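Local coordinates for protein putative transcriptional regulator (Clostridium difficile, PDB 3QI7) that is of unknown function but has a periplasmic binding protein-like fold and may bind a small ligand such as a sugar, perhaps as a lipoprotein, at residues A[29-43]-A[53-65]. Numbering follows the deposited sequence.
Sequences YNMVEEMAKEYEEEN and TKVKQTIKHVVLP
H61 is the side chain to follow, out of strand 57-63 and up against the helix. Its CB sits 3.5 Å from OE2 of E33 and also touches CG1 of V32. With CG anti to the backbone N (chi1 -167°), the ring is carried in among Y29, V32 and E33. CG1 of V32 lies over the centre of one ring face, a CH-pi contact 3.7 Å from the centroid. ND1 donates to OE2 of E33 over 2.7 Å, nearly straight at 164°; the carboxylate oxygen accepts with its anti lone pair and lies in the ring plane, which fixes the rotation of the imidazole. CE1, farther out, comes 3.4 Å from CD2 of Y29, the ring edge pointing at the tyrosine face in an edge-to-face pair. NE2, at the far side, is taken by OG1 of T19 on strand 13-19.

Helix 29-42 runs roughly antiparallel to strand 57-63, which pairs in parallel with strand 13-19: strand 13-19, helix 26-42 and strand 57-63 make a beta-alpha-beta crossover, as in the three-layer domains of periplasmic binding proteins. Midway along the strand, I59 puts CD1 3.4 Å from CB of M35, a selenomethionine here, and under one face of the Y39 ring. NE2 of Q57 lies over the opposite face; this buried nitrogen has no hydrogen-bond partner in the model, whereas OE1 of Q57 is bound by K323. The Y39 hydroxyl is paired with T319 of helix 306-324. A water bridges the A36 carbonyl to the I59 amide. Past Y39, ND2 of N43 donates to the Q57 backbone carbonyl at 2.8 Å, approaching from above the carbonyl plane, while OD1 of N43 weakly accepts from the backbone N of Q57.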
loop_
_atom_site.group_PDB
_atom_site.type_symbol
_atom_site.label_atom_id
_atom_site.label_comp_id
_atom_site.label_asym_id
_atom_site.label_seq_id
_atom_site.Cartn_x
_atom_site.Cartn_y
_atom_site.Cartn_z
ATOM N N TYR A 29 -1.183 -10.553 -5.386
ATOM C CA TYR A 29 -1.353 -11.966 -5.751
ATOM C C TYR A 29 -0.119 -12.781 -5.351
ATOM O O TYR A 29 -0.211 -13.837 -4.660
ATOM C CB TYR A 29 -1.640 -12.093 -7.241
ATOM C CG TYR A 29 -1.978 -13.501 -7.675
ATOM C CD1 TYR A 29 -0.978 -14.471 -7.834
ATOM C CD2 TYR A 29 -3.293 -13.867 -7.924
ATOM C CE1 TYR A 29 -1.285 -15.755 -8.199
ATOM C CE2 TYR A 29 -3.598 -15.146 -8.324
ATOM C CZ TYR A 29 -2.589 -16.088 -8.463
ATOM O OH TYR A 29 -2.918 -17.374 -8.857
ATOM N N ASN A 30 1.040 -12.278 -5.767
ATOM C CA ASN A 30 2.289 -12.957 -5.482
ATOM C C ASN A 30 2.704 -12.930 -4.008
ATOM O O ASN A 30 3.324 -13.895 -3.559
ATOM C CB ASN A 30 3.407 -12.457 -6.393
ATOM C CG ASN A 30 3.284 -12.975 -7.828
ATOM O OD1 ASN A 30 2.531 -13.902 -8.111
ATOM N ND2 ASN A 30 4.067 -12.393 -8.740
HETATM N N MSE A 31 2.371 -11.874 -3.254
HETATM C CA MSE A 31 2.655 -11.874 -1.814
HETATM C C MSE A 31 1.870 -12.988 -1.106
HETATM O O MSE A 31 2.444 -13.735 -0.304
HETATM C CB MSE A 31 2.373 -10.510 -1.169
HETATM C CG MSE A 31 2.412 -10.494 0.380
HETATM SE SE MSE A 31 4.081 -11.180 1.143
HETATM C CE MSE A 31 5.312 -10.057 0.109
ATOM N N VAL A 32 0.573 -13.098 -1.400
ATOM C CA VAL A 32 -0.250 -14.184 -0.855
ATOM C C VAL A 32 0.336 -15.561 -1.204
ATOM O O VAL A 32 0.426 -16.464 -0.352
ATOM C CB VAL A 32 -1.718 -14.059 -1.354
ATOM C CG1 VAL A 32 -2.533 -15.233 -0.936
ATOM C CG2 VAL A 32 -2.367 -12.756 -0.805
ATOM N N GLU A 33 0.791 -15.724 -2.443
ATOM C CA GLU A 33 1.379 -16.996 -2.857
ATOM C C GLU A 33 2.640 -17.298 -2.078
ATOM O O GLU A 33 2.880 -18.464 -1.710
ATOM C CB GLU A 33 1.669 -17.029 -4.376
ATOM C CG GLU A 33 0.408 -17.221 -5.213
ATOM C CD GLU A 33 -0.356 -18.505 -4.854
ATOM O OE1 GLU A 33 0.255 -19.602 -4.922
ATOM O OE2 GLU A 33 -1.556 -18.412 -4.474
ATOM N N GLU A 34 3.447 -16.253 -1.844
ATOM C CA GLU A 34 4.655 -16.356 -1.071
ATOM C C GLU A 34 4.352 -16.771 0.356
ATOM O O GLU A 34 4.997 -17.663 0.910
ATOM C CB GLU A 34 5.422 -15.032 -1.090
ATOM C CG GLU A 34 6.741 -15.087 -0.387
ATOM C CD GLU A 34 7.628 -13.902 -0.739
ATOM O OE1 GLU A 34 8.206 -13.909 -1.851
ATOM O OE2 GLU A 34 7.751 -12.979 0.101
HETATM N N MSE A 35 3.340 -16.162 0.951
HETATM C CA MSE A 35 2.985 -16.505 2.324
HETATM C C MSE A 35 2.441 -17.933 2.427
HETATM O O MSE A 35 2.699 -18.631 3.398
HETATM C CB MSE A 35 1.965 -15.520 2.862
HETATM C CG MSE A 35 2.433 -14.050 2.877
HETATM SE SE MSE A 35 3.298 -13.628 4.562
HETATM C CE MSE A 35 1.780 -13.686 5.746
ATOM N N ALA A 36 1.686 -18.351 1.419
ATOM C CA ALA A 36 1.227 -19.729 1.304
ATOM C C ALA A 36 2.376 -20.734 1.365
ATOM O O ALA A 36 2.277 -21.747 2.067
ATOM C CB ALA A 36 0.439 -19.928 0.004
ATOM N N LYS A 37 3.431 -20.462 0.602
ATOM C CA LYS A 37 4.609 -21.323 0.567
ATOM C C LYS A 37 5.324 -21.316 1.926
ATOM O O LYS A 37 5.718 -22.356 2.425
ATOM C CB LYS A 37 5.537 -20.918 -0.577
ATOM C CG LYS A 37 6.666 -21.887 -0.856
ATOM N N GLU A 38 5.452 -20.156 2.538
ATOM C CA GLU A 38 6.051 -20.016 3.877
ATOM C C GLU A 38 5.336 -20.914 4.880
ATOM O O GLU A 38 5.956 -21.630 5.651
ATOM C CB GLU A 38 5.983 -18.534 4.313
ATOM C CG GLU A 38 6.503 -18.172 5.715
ATOM C CD GLU A 38 6.562 -16.645 5.942
ATOM O OE1 GLU A 38 7.237 -15.949 5.153
ATOM O OE2 GLU A 38 5.927 -16.133 6.895
ATOM N N TYR A 39 4.004 -20.850 4.870
ATOM C CA TYR A 39 3.210 -21.640 5.804
ATOM C C TYR A 39 3.368 -23.139 5.479
ATOM O O TYR A 39 3.398 -23.962 6.387
ATOM C CB TYR A 39 1.723 -21.232 5.781
ATOM C CG TYR A 39 1.384 -19.987 6.586
ATOM C CD1 TYR A 39 2.379 -19.105 7.035
ATOM C CD2 TYR A 39 0.057 -19.673 6.883
ATOM C CE1 TYR A 39 2.057 -17.967 7.774
ATOM C CE2 TYR A 39 -0.270 -18.535 7.619
ATOM C CZ TYR A 39 0.729 -17.688 8.062
ATOM O OH TYR A 39 0.416 -16.571 8.801
ATOM N N GLU A 40 3.461 -23.488 4.199
ATOM C CA GLU A 40 3.681 -24.904 3.835
ATOM C C GLU A 40 4.968 -25.414 4.473
ATOM O O GLU A 40 4.988 -26.501 5.040
ATOM C CB GLU A 40 3.705 -25.123 2.325
ATOM C CG GLU A 40 2.343 -25.088 1.660
ATOM C CD GLU A 40 2.432 -24.929 0.136
ATOM O OE1 GLU A 40 3.509 -24.552 -0.378
ATOM O OE2 GLU A 40 1.413 -25.183 -0.538
ATOM N N GLU A 41 6.024 -24.624 4.396
ATOM C CA GLU A 41 7.314 -24.985 4.999
ATOM C C GLU A 41 7.251 -25.118 6.527
ATOM O O GLU A 41 7.793 -26.064 7.092
ATOM C CB GLU A 41 8.371 -23.962 4.613
ATOM C CG GLU A 41 8.716 -24.017 3.127
ATOM C CD GLU A 41 9.262 -25.387 2.736
ATOM O OE1 GLU A 41 10.337 -25.750 3.253
ATOM O OE2 GLU A 41 8.611 -26.112 1.950
ATOM N N GLU A 42 6.609 -24.159 7.181
ATOM C CA GLU A 42 6.376 -24.220 8.626
ATOM C C GLU A 42 5.675 -25.517 8.998
ATOM O O GLU A 42 5.999 -26.140 10.015
ATOM C CB GLU A 42 5.503 -23.047 9.100
ATOM C CG GLU A 42 6.268 -21.808 9.567
ATOM C CD GLU A 42 5.337 -20.629 9.936
ATOM O OE1 GLU A 42 4.277 -20.849 10.574
ATOM O OE2 GLU A 42 5.669 -19.475 9.590
ATOM N N ASN A 43 4.702 -25.915 8.185
ATOM C CA ASN A 43 3.915 -27.094 8.485
ATOM C C ASN A 43 4.708 -28.416 8.364
ATOM O O ASN A 43 4.203 -29.466 8.762
ATOM C CB ASN A 43 2.673 -27.162 7.588
ATOM C CG ASN A 43 1.605 -26.131 7.954
ATOM O OD1 ASN A 43 1.487 -25.678 9.101
ATOM N ND2 ASN A 43 0.785 -25.795 6.970
ATOM N N THR A 53 4.033 -29.794 19.997
ATOM C CA THR A 53 3.347 -29.940 18.717
ATOM C C THR A 53 2.746 -28.613 18.282
ATOM O O THR A 53 2.066 -27.921 19.051
ATOM C CB THR A 53 2.220 -31.008 18.740
ATOM O OG1 THR A 53 2.793 -32.304 18.918
ATOM C CG2 THR A 53 1.438 -31.018 17.426
ATOM N N LYS A 54 3.017 -28.287 17.023
ATOM C CA LYS A 54 2.545 -27.069 16.387
ATOM C C LYS A 54 1.152 -27.282 15.817
ATOM O O LYS A 54 0.854 -28.344 15.258
ATOM C CB LYS A 54 3.493 -26.692 15.239
ATOM C CG LYS A 54 4.771 -25.965 15.654
ATOM C CD LYS A 54 5.908 -26.226 14.634
ATOM C CE LYS A 54 6.679 -24.974 14.214
ATOM N NZ LYS A 54 6.395 -24.558 12.786
ATOM N N VAL A 55 0.305 -26.267 15.958
ATOM C CA VAL A 55 -0.949 -26.213 15.224
ATOM C C VAL A 55 -0.578 -25.915 13.763
ATOM O O VAL A 55 0.409 -25.233 13.511
ATOM C CB VAL A 55 -1.859 -25.106 15.769
ATOM C CG1 VAL A 55 -3.180 -25.099 15.021
ATOM C CG2 VAL A 55 -2.086 -25.279 17.292
ATOM N N LYS A 56 -1.349 -26.429 12.814
ATOM C CA LYS A 56 -1.049 -26.214 11.393
ATOM C C LYS A 56 -1.974 -25.178 10.777
ATOM O O LYS A 56 -3.189 -25.165 11.034
ATOM C CB LYS A 56 -1.129 -27.528 10.603
ATOM C CG LYS A 56 0.085 -28.464 10.806
ATOM C CD LYS A 56 -0.149 -29.844 10.192
ATOM C CE LYS A 56 0.804 -30.897 10.782
ATOM N NZ LYS A 56 2.247 -30.628 10.480
ATOM N N GLN A 57 -1.390 -24.300 9.965
ATOM C CA GLN A 57 -2.159 -23.289 9.260
ATOM C C GLN A 57 -1.753 -23.286 7.791
ATOM O O GLN A 57 -0.570 -23.432 7.469
ATOM C CB GLN A 57 -1.931 -21.879 9.852
ATOM C CG GLN A 57 -1.054 -21.804 11.110
ATOM C CD GLN A 57 0.419 -21.569 10.823
ATOM O OE1 GLN A 57 1.086 -20.861 11.568
ATOM N NE2 GLN A 57 0.937 -22.169 9.755
ATOM N N THR A 58 -2.735 -23.119 6.914
ATOM C CA THR A 58 -2.484 -22.948 5.474
ATOM C C THR A 58 -3.288 -21.754 4.961
ATOM O O THR A 58 -4.274 -21.332 5.563
ATOM C CB THR A 58 -2.883 -24.215 4.601
ATOM O OG1 THR A 58 -4.233 -24.579 4.874
ATOM C CG2 THR A 58 -1.958 -25.427 4.828
ATOM N N ILE A 59 -2.859 -21.225 3.836
ATOM C CA ILE A 59 -3.557 -20.136 3.205
ATOM C C ILE A 59 -4.384 -20.700 2.060
ATOM O O ILE A 59 -3.884 -21.514 1.272
ATOM C CB ILE A 59 -2.564 -19.078 2.687
ATOM C CG1 ILE A 59 -2.025 -18.272 3.881
ATOM C CG2 ILE A 59 -3.245 -18.155 1.683
ATOM C CD1 ILE A 59 -0.742 -17.506 3.596
ATOM N N LYS A 60 -5.656 -20.316 2.010
ATOM C CA LYS A 60 -6.479 -20.604 0.852
ATOM C C LYS A 60 -6.629 -19.347 0.015
ATOM O O LYS A 60 -7.404 -18.431 0.372
ATOM C CB LYS A 60 -7.870 -21.117 1.267
ATOM C CG LYS A 60 -8.777 -21.529 0.090
ATOM C CD LYS A 60 -9.989 -22.312 0.594
ATOM C CE LYS A 60 -10.665 -23.148 -0.513
ATOM N NZ LYS A 60 -11.672 -22.321 -1.194
ATOM N N HIS A 61 -5.911 -19.314 -1.100
ATOM C CA HIS A 61 -5.962 -18.167 -1.991
ATOM C C HIS A 61 -7.188 -18.192 -2.920
ATOM O O HIS A 61 -7.297 -19.022 -3.821
ATOM C CB HIS A 61 -4.670 -18.077 -2.807
ATOM C CG HIS A 61 -4.495 -16.778 -3.528
ATOM N ND1 HIS A 61 -3.421 -16.529 -4.355
ATOM C CD2 HIS A 61 -5.253 -15.656 -3.554
ATOM C CE1 HIS A 61 -3.516 -15.306 -4.847
ATOM N NE2 HIS A 61 -4.628 -14.760 -4.390
ATOM N N VAL A 62 -8.086 -17.241 -2.713
ATOM C CA VAL A 62 -9.307 -17.109 -3.497
ATOM C C VAL A 62 -9.135 -15.965 -4.491
ATOM O O VAL A 62 -8.797 -14.830 -4.093
ATOM C CB VAL A 62 -10.497 -16.779 -2.579
ATOM C CG1 VAL A 62 -11.803 -16.601 -3.396
ATOM C CG2 VAL A 62 -10.670 -17.843 -1.495
ATOM N N VAL A 63 -9.349 -16.250 -5.777
ATOM C CA VAL A 63 -9.092 -15.281 -6.838
ATOM C C VAL A 63 -10.403 -14.748 -7.384
ATOM O O VAL A 63 -11.254 -15.494 -7.847
ATOM C CB VAL A 63 -8.261 -15.893 -7.952
ATOM C CG1 VAL A 63 -7.858 -14.830 -8.988
ATOM C CG2 VAL A 63 -7.044 -16.604 -7.334
ATOM N N LEU A 64 -10.579 -13.435 -7.301
ATOM C CA LEU A 64 -11.785 -12.809 -7.828
ATOM C C LEU A 64 -11.815 -12.892 -9.358
ATOM O O LEU A 64 -10.762 -12.891 -10.005
ATOM C CB LEU A 64 -11.846 -11.334 -7.408
ATOM C CG LEU A 64 -12.012 -11.007 -5.926
ATOM C CD1 LEU A 64 -11.453 -9.596 -5.653
ATOM C CD2 LEU A 64 -13.471 -11.122 -5.451
ATOM N N PRO A 65 -13.023 -12.870 -9.944
ATOM C CA PRO A 65 -13.126 -12.765 -11.392
ATOM C C PRO A 65 -12.465 -11.481 -11.874
ATOM O O PRO A 65 -12.402 -10.518 -11.129
ATOM C CB PRO A 65 -14.649 -12.761 -11.662
ATOM C CG PRO A 65 -15.308 -12.558 -10.390
ATOM C CD PRO A 65 -14.336 -12.838 -9.270
HETATM O O HOH W 1 -0.357 -22.499 2.906
#